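Local coordinates for putative hexose oxidase (Nonomuraea sp. ATCC 39727, PDB 5AWV), which probably oxidises a sugar of the glycopeptide antibiotic teicoplanin, with which it was crystallised, using a covalently attached FAD, at residues P32-P37 / P58-L63; H62-T67 / V104-S109; G81-V86 / H514-L519; M120-I125 / K226-V231. All blocks are in the same frame, centred on the assembly; numbering follows the deposited sequence.

Contact 1 of 4, residues P32-P37 / P58-L63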
# COMPACT_ATOMS: atom_id res chain seq x y z
N PRO A 32 -19.46 -3.66 16.80
CA PRO A 32 -19.35 -2.68 15.72
C PRO A 32 -19.68 -1.32 16.25
O PRO A 32 -20.33 -1.25 17.26
CB PRO A 32 -20.42 -3.14 14.75
CG PRO A 32 -21.46 -3.82 15.64
CD PRO A 32 -20.64 -4.55 16.64
N VAL A 33 -19.24 -0.24 15.62
CA VAL A 33 -19.63 1.05 16.02
C VAL A 33 -20.04 1.85 14.79
O VAL A 33 -19.24 2.05 13.87
CB VAL A 33 -18.51 1.85 16.75
CG1 VAL A 33 -19.07 3.08 17.41
CG2 VAL A 33 -17.76 0.98 17.77
N LYS A 34 -21.22 2.43 14.80
CA LYS A 34 -21.60 3.35 13.75
C LYS A 34 -21.33 4.73 14.24
O LYS A 34 -21.99 5.16 15.13
CB LYS A 34 -23.08 3.26 13.39
CG LYS A 34 -23.36 2.22 12.33
CD LYS A 34 -24.29 1.10 12.79
CE LYS A 34 -25.29 0.72 11.70
NZ LYS A 34 -26.10 1.91 11.26
N VAL A 35 -20.38 5.42 13.64
CA VAL A 35 -19.94 6.72 14.03
C VAL A 35 -20.59 7.74 13.06
O VAL A 35 -20.18 7.90 11.90
CB VAL A 35 -18.40 6.83 13.94
CG1 VAL A 35 -17.92 8.22 14.34
CG2 VAL A 35 -17.78 5.74 14.81
N THR A 36 -21.60 8.46 13.58
CA THR A 36 -22.31 9.42 12.85
C THR A 36 -21.65 10.76 13.16
O THR A 36 -20.89 10.88 14.13
CB THR A 36 -23.79 9.36 13.32
OG1 THR A 36 -23.85 9.45 14.73
CG2 THR A 36 -24.40 8.01 12.97
N PRO A 37 -22.02 11.82 12.42
CA PRO A 37 -21.47 13.13 12.55
C PRO A 37 -21.52 13.77 13.93
O PRO A 37 -20.74 14.59 14.22
CB PRO A 37 -22.31 13.94 11.56
CG PRO A 37 -22.62 12.98 10.53
CD PRO A 37 -23.04 11.82 11.36
N PRO A 58 -19.30 11.42 4.89
CA PRO A 58 -20.18 10.28 4.89
C PRO A 58 -21.33 10.41 5.91
O PRO A 58 -21.18 11.08 6.94
CB PRO A 58 -19.25 9.11 5.27
CG PRO A 58 -18.10 9.76 5.94
CD PRO A 58 -17.93 11.09 5.35
N ASP A 59 -22.42 9.70 5.65
CA ASP A 59 -23.52 9.58 6.63
C ASP A 59 -23.03 8.97 7.93
O ASP A 59 -23.41 9.41 9.03
CB ASP A 59 -24.66 8.74 6.07
CG ASP A 59 -25.37 9.40 4.86
OD1 ASP A 59 -25.21 10.62 4.59
OD2 ASP A 59 -26.08 8.69 4.18
N TYR A 60 -22.21 7.91 7.82
CA TYR A 60 -21.59 7.38 9.02
C TYR A 60 -20.32 6.69 8.63
O TYR A 60 -20.15 6.38 7.43
CB TYR A 60 -22.50 6.40 9.81
CG TYR A 60 -23.12 5.24 9.10
CD1 TYR A 60 -24.34 5.38 8.36
CD2 TYR A 60 -22.55 3.96 9.19
CE1 TYR A 60 -24.90 4.27 7.71
CE2 TYR A 60 -23.09 2.92 8.53
CZ TYR A 60 -24.27 3.06 7.79
OH TYR A 60 -24.75 1.90 7.12
N ILE A 61 -19.48 6.44 9.62
CA ILE A 61 -18.33 5.55 9.46
C ILE A 61 -18.52 4.31 10.37
O ILE A 61 -18.75 4.43 11.56
CB ILE A 61 -17.03 6.34 9.77
CG1 ILE A 61 -16.96 7.53 8.83
CG2 ILE A 61 -15.78 5.48 9.60
CD1 ILE A 61 -15.96 8.60 9.13
N HIS A 62 -18.45 3.12 9.80
CA HIS A 62 -18.72 1.89 10.49
C HIS A 62 -17.42 1.20 10.85
O HIS A 62 -16.67 0.68 9.96
CB HIS A 62 -19.58 1.04 9.55
CG HIS A 62 -20.56 0.16 10.21
ND1 HIS A 62 -21.65 -0.36 9.55
CD2 HIS A 62 -20.59 -0.37 11.46
CE1 HIS A 62 -22.33 -1.14 10.37
NE2 HIS A 62 -21.70 -1.17 11.53
N LEU A 63 -17.13 1.22 12.15
CA LEU A 63 -15.99 0.47 12.69
C LEU A 63 -16.37 -0.95 12.91
O LEU A 63 -17.39 -1.22 13.57
CB LEU A 63 -15.57 1.06 14.04
CG LEU A 63 -14.82 2.36 13.95
CD1 LEU A 63 -14.72 3.06 15.31
CD2 LEU A 63 -13.40 2.20 13.36

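Contact 2 of 4, residues H62-T67 / V104-S109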
# COMPACT_ATOMS: atom_id res chain seq x y z
N HIS A 62 -18.45 3.12 9.80
CA HIS A 62 -18.72 1.89 10.49
C HIS A 62 -17.42 1.20 10.85
O HIS A 62 -16.67 0.68 9.96
CB HIS A 62 -19.58 1.04 9.55
CG HIS A 62 -20.56 0.16 10.21
ND1 HIS A 62 -21.65 -0.36 9.55
CD2 HIS A 62 -20.59 -0.37 11.46
CE1 HIS A 62 -22.33 -1.14 10.37
NE2 HIS A 62 -21.70 -1.17 11.53
N LEU A 63 -17.13 1.22 12.15
CA LEU A 63 -15.99 0.47 12.69
C LEU A 63 -16.37 -0.95 12.91
O LEU A 63 -17.39 -1.22 13.57
CB LEU A 63 -15.57 1.06 14.04
CG LEU A 63 -14.82 2.36 13.95
CD1 LEU A 63 -14.72 3.06 15.31
CD2 LEU A 63 -13.40 2.20 13.36
N VAL A 64 -15.57 -1.86 12.37
CA VAL A 64 -15.88 -3.24 12.41
C VAL A 64 -14.69 -4.05 13.00
O VAL A 64 -13.56 -3.84 12.63
CB VAL A 64 -16.25 -3.76 11.01
CG1 VAL A 64 -17.54 -3.14 10.53
CG2 VAL A 64 -15.12 -3.52 9.99
N GLY A 65 -14.99 -4.98 13.89
CA GLY A 65 -14.01 -5.80 14.60
C GLY A 65 -14.03 -7.26 14.30
O GLY A 65 -13.26 -8.03 14.89
N SER A 66 -14.83 -7.67 13.29
CA SER A 66 -14.86 -9.05 12.85
C SER A 66 -15.40 -9.22 11.45
O SER A 66 -16.05 -8.36 10.99
CB SER A 66 -15.73 -9.92 13.78
OG SER A 66 -17.13 -9.66 13.55
N THR A 67 -15.17 -10.39 10.87
CA THR A 67 -15.67 -10.72 9.50
C THR A 67 -17.19 -10.62 9.49
O THR A 67 -17.79 -10.02 8.57
CB THR A 67 -15.17 -12.08 9.07
OG1 THR A 67 -13.76 -12.01 9.01
CG2 THR A 67 -15.72 -12.49 7.72
N VAL A 104 -21.08 5.76 3.15
CA VAL A 104 -20.62 5.01 4.28
C VAL A 104 -19.18 4.62 4.08
O VAL A 104 -18.82 4.08 3.03
CB VAL A 104 -21.45 3.75 4.43
CG1 VAL A 104 -20.96 2.93 5.56
CG2 VAL A 104 -22.91 4.13 4.78
N ILE A 105 -18.35 4.82 5.11
CA ILE A 105 -17.00 4.22 5.13
C ILE A 105 -16.98 3.04 6.07
O ILE A 105 -17.40 3.16 7.21
CB ILE A 105 -15.95 5.28 5.52
CG1 ILE A 105 -15.97 6.36 4.48
CG2 ILE A 105 -14.57 4.62 5.62
CD1 ILE A 105 -15.04 7.51 4.74
N ILE A 106 -16.62 1.85 5.58
CA ILE A 106 -16.30 0.77 6.45
C ILE A 106 -14.78 0.88 6.80
O ILE A 106 -13.91 0.65 5.94
CB ILE A 106 -16.65 -0.59 5.86
CG1 ILE A 106 -18.18 -0.60 5.57
CG2 ILE A 106 -16.26 -1.69 6.81
CD1 ILE A 106 -18.67 -1.86 4.87
N ASP A 107 -14.51 1.18 8.06
CA ASP A 107 -13.18 1.48 8.53
C ASP A 107 -12.64 0.25 9.24
O ASP A 107 -13.25 -0.25 10.18
CB ASP A 107 -13.20 2.70 9.44
CG ASP A 107 -11.78 3.16 9.86
OD1 ASP A 107 -11.00 2.29 10.33
OD2 ASP A 107 -11.47 4.35 9.64
N MET A 108 -11.49 -0.25 8.79
CA MET A 108 -10.92 -1.51 9.27
C MET A 108 -9.92 -1.42 10.41
O MET A 108 -9.26 -2.45 10.75
CB MET A 108 -10.27 -2.26 8.13
CG MET A 108 -11.15 -2.43 6.87
SD MET A 108 -12.69 -3.36 7.04
CE MET A 108 -12.05 -4.93 6.63
N SER A 109 -9.85 -0.26 11.02
CA SER A 109 -8.88 0.10 12.08
C SER A 109 -8.79 -0.95 13.20
O SER A 109 -7.69 -1.19 13.76
CB SER A 109 -9.27 1.40 12.76
OG SER A 109 -9.09 2.56 12.01
O HOH W 1 -12.44 -1.35 12.49

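Contact 3 of 4, residues G81-V86 / H514-L519. With FAD (flavin-adenine dinucleotide), chain M.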
# COMPACT_ATOMS: atom_id res chain seq x y z
N GLY A 81 -29.14 1.10 -0.05
CA GLY A 81 -28.58 1.68 -1.27
C GLY A 81 -27.62 2.84 -1.01
O GLY A 81 -27.63 3.83 -1.75
N LYS A 82 -26.79 2.72 0.02
CA LYS A 82 -25.80 3.76 0.33
C LYS A 82 -24.42 3.41 -0.34
O LYS A 82 -23.96 2.26 -0.28
CB LYS A 82 -25.69 3.98 1.83
CG LYS A 82 -26.78 4.90 2.38
CD LYS A 82 -26.54 5.16 3.88
CE LYS A 82 -27.75 5.77 4.59
NZ LYS A 82 -28.15 7.02 3.91
N ARG A 83 -23.82 4.35 -1.04
CA ARG A 83 -22.53 4.13 -1.69
C ARG A 83 -21.41 3.92 -0.61
O ARG A 83 -21.28 4.69 0.32
CB ARG A 83 -22.14 5.29 -2.50
CG ARG A 83 -20.81 5.06 -3.13
CD ARG A 83 -20.71 5.89 -4.36
NE ARG A 83 -19.35 5.91 -4.82
CZ ARG A 83 -18.93 6.55 -5.89
NH1 ARG A 83 -19.80 7.27 -6.65
NH2 ARG A 83 -17.64 6.50 -6.17
N VAL A 84 -20.70 2.82 -0.72
CA VAL A 84 -19.78 2.41 0.36
C VAL A 84 -18.33 2.47 -0.15
O VAL A 84 -18.09 2.24 -1.33
CB VAL A 84 -20.13 1.01 0.88
CG1 VAL A 84 -19.90 -0.09 -0.13
CG2 VAL A 84 -19.43 0.68 2.19
N ALA A 85 -17.38 2.72 0.77
CA ALA A 85 -15.96 2.52 0.49
C ALA A 85 -15.28 2.00 1.78
O ALA A 85 -15.69 2.36 2.88
CB ALA A 85 -15.34 3.82 0.04
N VAL A 86 -14.30 1.12 1.63
CA VAL A 86 -13.56 0.55 2.76
C VAL A 86 -12.33 1.43 2.97
O VAL A 86 -11.78 1.93 2.01
CB VAL A 86 -13.07 -0.90 2.48
CG1 VAL A 86 -12.32 -1.46 3.69
CG2 VAL A 86 -14.25 -1.75 2.04
N HIS A 514 -21.57 -3.16 -6.58
CA HIS A 514 -21.71 -2.40 -5.33
C HIS A 514 -20.35 -1.85 -4.88
O HIS A 514 -20.34 -0.89 -4.14
CB HIS A 514 -22.28 -3.28 -4.26
CG HIS A 514 -22.69 -2.56 -3.03
ND1 HIS A 514 -23.70 -1.63 -3.02
CD2 HIS A 514 -22.20 -2.63 -1.77
CE1 HIS A 514 -23.81 -1.13 -1.80
NE2 HIS A 514 -22.92 -1.72 -1.03
N PHE A 515 -19.25 -2.47 -5.31
CA PHE A 515 -17.89 -1.96 -4.99
C PHE A 515 -17.34 -1.24 -6.20
O PHE A 515 -17.05 -1.87 -7.19
CB PHE A 515 -17.03 -3.10 -4.52
CG PHE A 515 -17.57 -3.72 -3.29
CD1 PHE A 515 -17.34 -3.11 -2.07
CD2 PHE A 515 -18.43 -4.83 -3.35
CE1 PHE A 515 -17.89 -3.62 -0.91
CE2 PHE A 515 -18.98 -5.34 -2.16
CZ PHE A 515 -18.68 -4.74 -0.94
N HIS A 516 -17.29 0.08 -6.14
CA HIS A 516 -16.87 0.88 -7.25
C HIS A 516 -16.27 2.24 -6.86
O HIS A 516 -16.49 2.73 -5.79
CB HIS A 516 -18.06 1.05 -8.30
CG HIS A 516 -19.16 1.92 -7.83
ND1 HIS A 516 -19.20 3.27 -8.09
CD2 HIS A 516 -20.26 1.65 -7.08
CE1 HIS A 516 -20.27 3.80 -7.50
NE2 HIS A 516 -20.92 2.83 -6.87
N HIS A 517 -15.52 2.81 -7.81
CA HIS A 517 -14.82 4.08 -7.71
C HIS A 517 -14.28 4.46 -9.06
O HIS A 517 -14.49 3.72 -10.01
CB HIS A 517 -13.74 4.02 -6.61
CG HIS A 517 -12.75 2.90 -6.76
ND1 HIS A 517 -11.85 2.85 -7.80
CD2 HIS A 517 -12.52 1.81 -6.00
CE1 HIS A 517 -11.07 1.78 -7.65
NE2 HIS A 517 -11.45 1.14 -6.56
N ALA A 518 -13.56 5.59 -9.19
CA ALA A 518 -13.08 6.12 -10.51
C ALA A 518 -12.34 5.21 -11.57
O ALA A 518 -12.48 5.41 -12.78
CB ALA A 518 -12.34 7.46 -10.32
N LEU A 519 -11.64 4.21 -11.10
CA LEU A 519 -10.82 3.31 -11.85
C LEU A 519 -11.14 1.86 -11.33
O LEU A 519 -10.27 1.02 -11.20
CB LEU A 519 -9.34 3.60 -11.55
CG LEU A 519 -8.80 4.96 -12.04
CD1 LEU A 519 -7.37 5.06 -11.56
CD2 LEU A 519 -8.90 5.05 -13.56
PA FAD M . -6.87 2.95 1.60
O1A FAD M . -6.93 4.39 1.15
O2A FAD M . -7.39 2.54 2.90
O5B FAD M . -7.47 2.01 0.48
C5B FAD M . -7.09 2.08 -0.94
C4B FAD M . -8.15 1.44 -1.78
O4B FAD M . -8.34 0.05 -1.50
C3B FAD M . -9.55 2.06 -1.70
O3B FAD M . -10.33 1.93 -2.91
C2B FAD M . -10.11 1.23 -0.59
O2B FAD M . -11.50 1.30 -0.58
C1B FAD M . -9.58 -0.14 -0.87
N9A FAD M . -9.50 -0.94 0.33
C8A FAD M . -8.90 -0.69 1.50
N7A FAD M . -8.99 -1.74 2.35
C5A FAD M . -9.65 -2.70 1.71
C6A FAD M . -10.14 -4.05 2.07
N6A FAD M . -9.89 -4.50 3.29
N1A FAD M . -10.80 -4.75 1.09
C2A FAD M . -11.04 -4.21 -0.14
N3A FAD M . -10.66 -2.97 -0.53
C4A FAD M . -10.01 -2.19 0.39
N1 FAD M . 2.98 1.29 -2.65
C2 FAD M . 3.99 0.42 -2.92
O2 FAD M . 3.74 -0.64 -3.53
N3 FAD M . 5.26 0.63 -2.52
C4 FAD M . 5.59 1.66 -1.71
O4 FAD M . 6.76 1.83 -1.31
C4X FAD M . 4.55 2.63 -1.35
N5 FAD M . 4.79 3.72 -0.53
C5X FAD M . 3.80 4.57 -0.11
C6 FAD M . 4.14 5.61 0.78
C7 FAD M . 3.07 6.50 1.08
C7M FAD M . 3.36 7.70 2.01
C8 FAD M . 1.65 6.31 0.57
C8M FAD M . 0.50 7.11 1.13
C9 FAD M . 1.39 5.20 -0.26
C9A FAD M . 2.40 4.36 -0.64
N10 FAD M . 2.19 3.25 -1.50
C10 FAD M . 3.20 2.37 -1.84
C1' FAD M . 0.83 3.00 -2.10
C2' FAD M . 0.03 2.02 -1.33
O2' FAD M . 0.50 0.74 -1.69
C3' FAD M . -1.35 2.21 -1.84
O3' FAD M . -1.68 3.57 -1.59
C4' FAD M . -2.33 1.25 -1.11
O4' FAD M . -3.48 1.12 -1.95
C5' FAD M . -2.74 1.89 0.20
O5' FAD M . -3.55 0.99 0.97
P FAD M . -4.32 1.54 2.22
O1P FAD M . -5.00 0.45 2.90
O2P FAD M . -3.46 2.39 3.11
O3P FAD M . -5.27 2.60 1.50
O HOH W 2 -17.38 3.96 -3.58
O HOH W 3 -21.54 1.16 -3.05
O HOH W 4 -18.39 1.11 -3.74

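Contact 4 of 4, residues M120-I125 / K226-V231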
# COMPACT_ATOMS: atom_id res chain seq x y z
N MET A 120 -4.15 -22.95 8.03
CA MET A 120 -3.69 -22.56 6.68
C MET A 120 -2.21 -22.80 6.45
O MET A 120 -1.77 -22.77 5.28
CB MET A 120 -4.10 -21.12 6.42
CG MET A 120 -5.58 -20.90 6.62
SD MET A 120 -6.56 -21.64 5.24
CE MET A 120 -6.90 -20.20 4.25
N ASN A 121 -1.44 -23.11 7.52
CA ASN A 121 0.03 -23.19 7.49
C ASN A 121 0.55 -21.92 6.75
O ASN A 121 1.37 -21.99 5.83
CB ASN A 121 0.54 -24.51 6.86
CG ASN A 121 2.00 -24.72 7.04
OD1 ASN A 121 2.70 -25.32 6.18
ND2 ASN A 121 2.48 -24.33 8.16
N ALA A 122 0.11 -20.78 7.26
CA ALA A 122 0.46 -19.46 6.68
C ALA A 122 0.27 -18.42 7.76
O ALA A 122 -0.40 -18.66 8.73
CB ALA A 122 -0.47 -19.14 5.51
N PHE A 123 0.83 -17.25 7.52
CA PHE A 123 0.59 -16.07 8.34
C PHE A 123 -0.65 -15.33 7.99
O PHE A 123 -0.84 -14.92 6.87
CB PHE A 123 1.79 -15.14 8.24
CG PHE A 123 2.98 -15.66 8.90
CD1 PHE A 123 3.16 -15.51 10.25
CD2 PHE A 123 3.91 -16.35 8.19
CE1 PHE A 123 4.29 -15.98 10.85
CE2 PHE A 123 5.00 -16.82 8.79
CZ PHE A 123 5.23 -16.64 10.11
N LEU A 124 -1.53 -15.19 8.94
CA LEU A 124 -2.75 -14.42 8.85
C LEU A 124 -2.35 -12.96 9.18
O LEU A 124 -1.72 -12.67 10.27
CB LEU A 124 -3.72 -14.93 9.93
CG LEU A 124 -5.17 -14.47 9.90
CD1 LEU A 124 -6.08 -15.06 10.98
CD2 LEU A 124 -5.34 -13.03 10.09
N ILE A 125 -2.68 -12.05 8.26
CA ILE A 125 -2.48 -10.58 8.45
C ILE A 125 -3.76 -9.93 8.09
O ILE A 125 -4.29 -10.03 6.94
CB ILE A 125 -1.35 -10.06 7.58
CG1 ILE A 125 -0.07 -10.88 7.86
CG2 ILE A 125 -1.02 -8.62 7.89
CD1 ILE A 125 1.11 -10.47 7.05
N LYS A 226 -9.28 -10.86 5.70
CA LYS A 226 -8.03 -11.52 6.06
C LYS A 226 -7.17 -11.81 4.80
O LYS A 226 -7.71 -12.20 3.73
CB LYS A 226 -8.23 -12.92 6.75
CG LYS A 226 -9.26 -12.92 7.92
CD LYS A 226 -9.30 -14.27 8.61
CE LYS A 226 -10.13 -14.38 9.90
NZ LYS A 226 -11.30 -13.47 9.90
N TYR A 227 -5.86 -11.71 4.97
CA TYR A 227 -4.87 -12.21 4.00
C TYR A 227 -4.04 -13.27 4.67
O TYR A 227 -3.70 -13.10 5.84
CB TYR A 227 -3.90 -11.10 3.59
CG TYR A 227 -4.44 -9.96 2.78
CD1 TYR A 227 -4.63 -10.07 1.40
CD2 TYR A 227 -4.70 -8.73 3.35
CE1 TYR A 227 -5.12 -9.00 0.63
CE2 TYR A 227 -5.13 -7.63 2.56
CZ TYR A 227 -5.34 -7.78 1.20
OH TYR A 227 -5.76 -6.69 0.38
N TRP A 228 -3.75 -14.36 3.96
CA TRP A 228 -2.79 -15.35 4.42
C TRP A 228 -1.61 -15.39 3.50
O TRP A 228 -1.77 -15.55 2.27
CB TRP A 228 -3.38 -16.77 4.50
CG TRP A 228 -4.34 -16.97 5.63
CD1 TRP A 228 -4.05 -17.42 6.89
CD2 TRP A 228 -5.76 -16.84 5.59
NE1 TRP A 228 -5.21 -17.55 7.63
CE2 TRP A 228 -6.26 -17.21 6.85
CE3 TRP A 228 -6.65 -16.44 4.60
CZ2 TRP A 228 -7.66 -17.20 7.15
CZ3 TRP A 228 -8.01 -16.46 4.88
CH2 TRP A 228 -8.50 -16.85 6.15
N MET A 229 -0.44 -15.30 4.10
CA MET A 229 0.84 -15.10 3.34
C MET A 229 1.79 -16.25 3.65
O MET A 229 1.98 -16.61 4.83
CB MET A 229 1.51 -13.78 3.77
CG MET A 229 0.63 -12.56 3.83
SD MET A 229 -0.09 -12.14 2.23
CE MET A 229 1.38 -11.49 1.42
N ARG A 230 2.42 -16.80 2.61
CA ARG A 230 3.44 -17.76 2.75
C ARG A 230 4.19 -18.00 1.42
O ARG A 230 3.64 -17.76 0.33
CB ARG A 230 2.84 -19.14 3.26
CG ARG A 230 1.78 -19.73 2.33
CD ARG A 230 1.62 -21.27 2.54
NE ARG A 230 2.81 -21.93 2.06
CZ ARG A 230 3.40 -22.99 2.60
NH1 ARG A 230 2.95 -23.56 3.69
NH2 ARG A 230 4.50 -23.46 2.03
N VAL A 231 5.41 -18.48 1.52
CA VAL A 231 6.20 -18.91 0.36
C VAL A 231 5.45 -20.00 -0.42
O VAL A 231 4.70 -20.79 0.14
CB VAL A 231 7.61 -19.40 0.72
CG1 VAL A 231 8.37 -18.37 1.46
CG2 VAL A 231 7.54 -20.69 1.55

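Contact 1 of 4, residues P32-P37 / P58-L63
K34 lays its side chain over one face of the H62 ring and then carries its ammonium over one face of the Y60 ring. CG of K34 sits 3.8 Å from the centroid of the H62 ring, almost on the ring normal, a CH-pi contact, while at the edge of the same ring CB of P32 comes to 4.0 Å from NE2 of H62. Beyond CG the lysine chain turns at each of its remaining torsions (chi2 119°, chi3 139°, chi4 -57°), and this curl brings NZ of K34 back to 4.3 Å from the centroid of the Y60 ring, off toward the rim, in a cation-pi contact. The same NZ forms a salt bridge with E76 of helix 67-80, so it answers to both a carboxylate and an aromatic face.

Beneath these rings runs the short antiparallel ladder of strands 33-35 and 60-63. V33 and L63 form one hydrogen-bonded pair, with N of V33 2.9 Å from O of L63; V35 and I61 form the next, N of V35 lying 2.8 Å from O of I61. K34 and H62 are the non-hydrogen-bonded pair between them. On the other face V33, V35, I61 and L63 make an aliphatic layer, CG2 of V35 reaching CD1 of L63 at 4.1 Å; helix 42-46 adds Y42 and L45 to it. Strand 33-35 is an outermost strand, within this chain, of the mixed sheet of the FAD-binding domain. Paired with E76 and lying over the Y60 face, K34 probably stays protonated and ties this edge strand to helix 67-80.

Contact 2 of 4, residues H62-T67 / V104-S109
CG2 of V64 touches both CG2 of I106 and SD of M108, each at 3.8 Å, just where strands 60-63 and 104-107 begin to separate. V64 places that methyl between its backbone N and carbonyl carbon (chi1 -67° for CG1), which turns it toward the two partners. On the other face L63 and D107 run side by side, and CD2 of L63 lies 3.9 Å from OD1 of D107.

Two backbone bonds join the parallel strands: N of H62 to O of I105 at 2.8 Å, and N of D107 to O of H62 at 2.9 Å. Past them a water takes over, donating to O of V64 and to O of D107, both at 2.7 Å, and so bridges the chains where direct pairing stops.

In the next shell, OD1 of D107 accepts from N of S109 in an Asx turn, and OG of S109 donates to the same oxygen at 2.6 Å. OD2 of D107 pairs with R48, while M108 packs on V86 and S88. Held by two S109 donors on one oxygen and an arginine on the other, the buried D107 carboxylate is probably kept ionised, and the turn it closes contains M108, which touches the FAD.

Contact 3 of 4, residues G81-V86 / H514-L519
R83 extends its side chain across H516, so that CE1 of the H516 ring stands over the centre of one guanidinium face, 3.5 Å from CZ of R83. The two side chains cross at about a right angle and their planes differ by 47°, so the groups are tilted rather than stacked flat. At the guanidinium edge, in its plane, a water accepts from NE of R83 at 3.0 Å and also lies within bonding distance of O of V84 and O of H516.

V84 packs next to this pair. Its CG1, held between backbone N and carbonyl carbon (chi1 67°), reaches NE2 of H514 at 3.5 Å and CE1 of F515 at 4.1 Å. NE2 of H514 is hydrogen-bonded to T77 of helix 67-80.

No direct hydrogen bond joins the two segments; waters carry the polar link. One accepts from N of V84 and lies within bonding distance of O of H514; another accepts from N of H516, with O of V84 and O of H514 also in reach. This is where the C-terminal berberine-like region meets strand 84-87, an outer strand of the small sheet in the FAD-binding domain.

Further along, both segments reach the cofactor. O of V86 accepts from O2B of the FAD ribose at 2.7 Å, and CG1 of V86 touches C5A of the FAD adenine at 3.5 Å. CD2 of H517 approaches O3B of FAD at 3.8 Å, while its NE2 is hydrogen-bonded to O of G218 and its ring stacks with F96.

Contact 4 of 4, residues M120-I125 / K226-V231
M120 folds over one face of the W228 indole, its chain bent at chi2 -74° and chi3 -100°, and this is the close-packed part of the contact. CG of M120 stands 3.7 Å from the centroid of the five-membered ring, a CH-pi contact; CE of M120 sits over the centre of the ring system, and SD of M120 keeps farther off in a Met-aromatic contact. CB of K226 covers the opposite face toward the rim. L124 lies alongside W228, CB of L124 being 3.8 Å from NE1 of W228, and that NE1 is hydrogen-bonded to D117. At the root of the W228 side chain, CB of A122 touches CB of W228 at 3.9 Å.

R230 holds the far end by polar contacts. Its NH1 donates to O of N121 at 3.1 Å, in the carbonyl plane, and only weakly to OD1 of N121, while NE and NH2 of R230 grip O of V231 side-on, fixing the guanidinium's rotation.

The looser side is at K226, partly exposed like M120: CD of K226 comes no nearer than 4.1 Å to CD1 of L124, and its NZ runs on to a salt bridge with E183.

Backbone hydrogen bonds run both ways between F123 and M229 and between I125 and Y227, N of I125 lying 2.8 Å from O of Y227. N121 and A122 face D117 in a G1 beta bulge at the start of strand 122-125, which pairs with strand 114-117 in the five-stranded antiparallel sheet of this PCMH-type FAD-binding fold.

Overall arrangement
Contacts 1 and 2 lie in the four-stranded mixed sheet, ordered 33-35, 60-63, 104-107, 84-87, and contact 3 sets a C-terminal loop against its strand 84-87. Contacts 1 and 2 share strand 60-63, their centres about 9 Å apart; the centre of contact 3 is about 15 Å from that of contact 2. D59 of contact 1 also forms a salt bridge with K82 of contact 3. Along the chain, contact 1 closes before contact 3 opens, the segments of contacts 2 and 3 alternate, and contact 2 closes before contact 4, both of whose segments fall between those of contact 3. Contact 4 belongs to the separate five-stranded sheet; V86 and M108 touch FAD and Y227 comes within about 5 Å, so both sheets flank the cofactor.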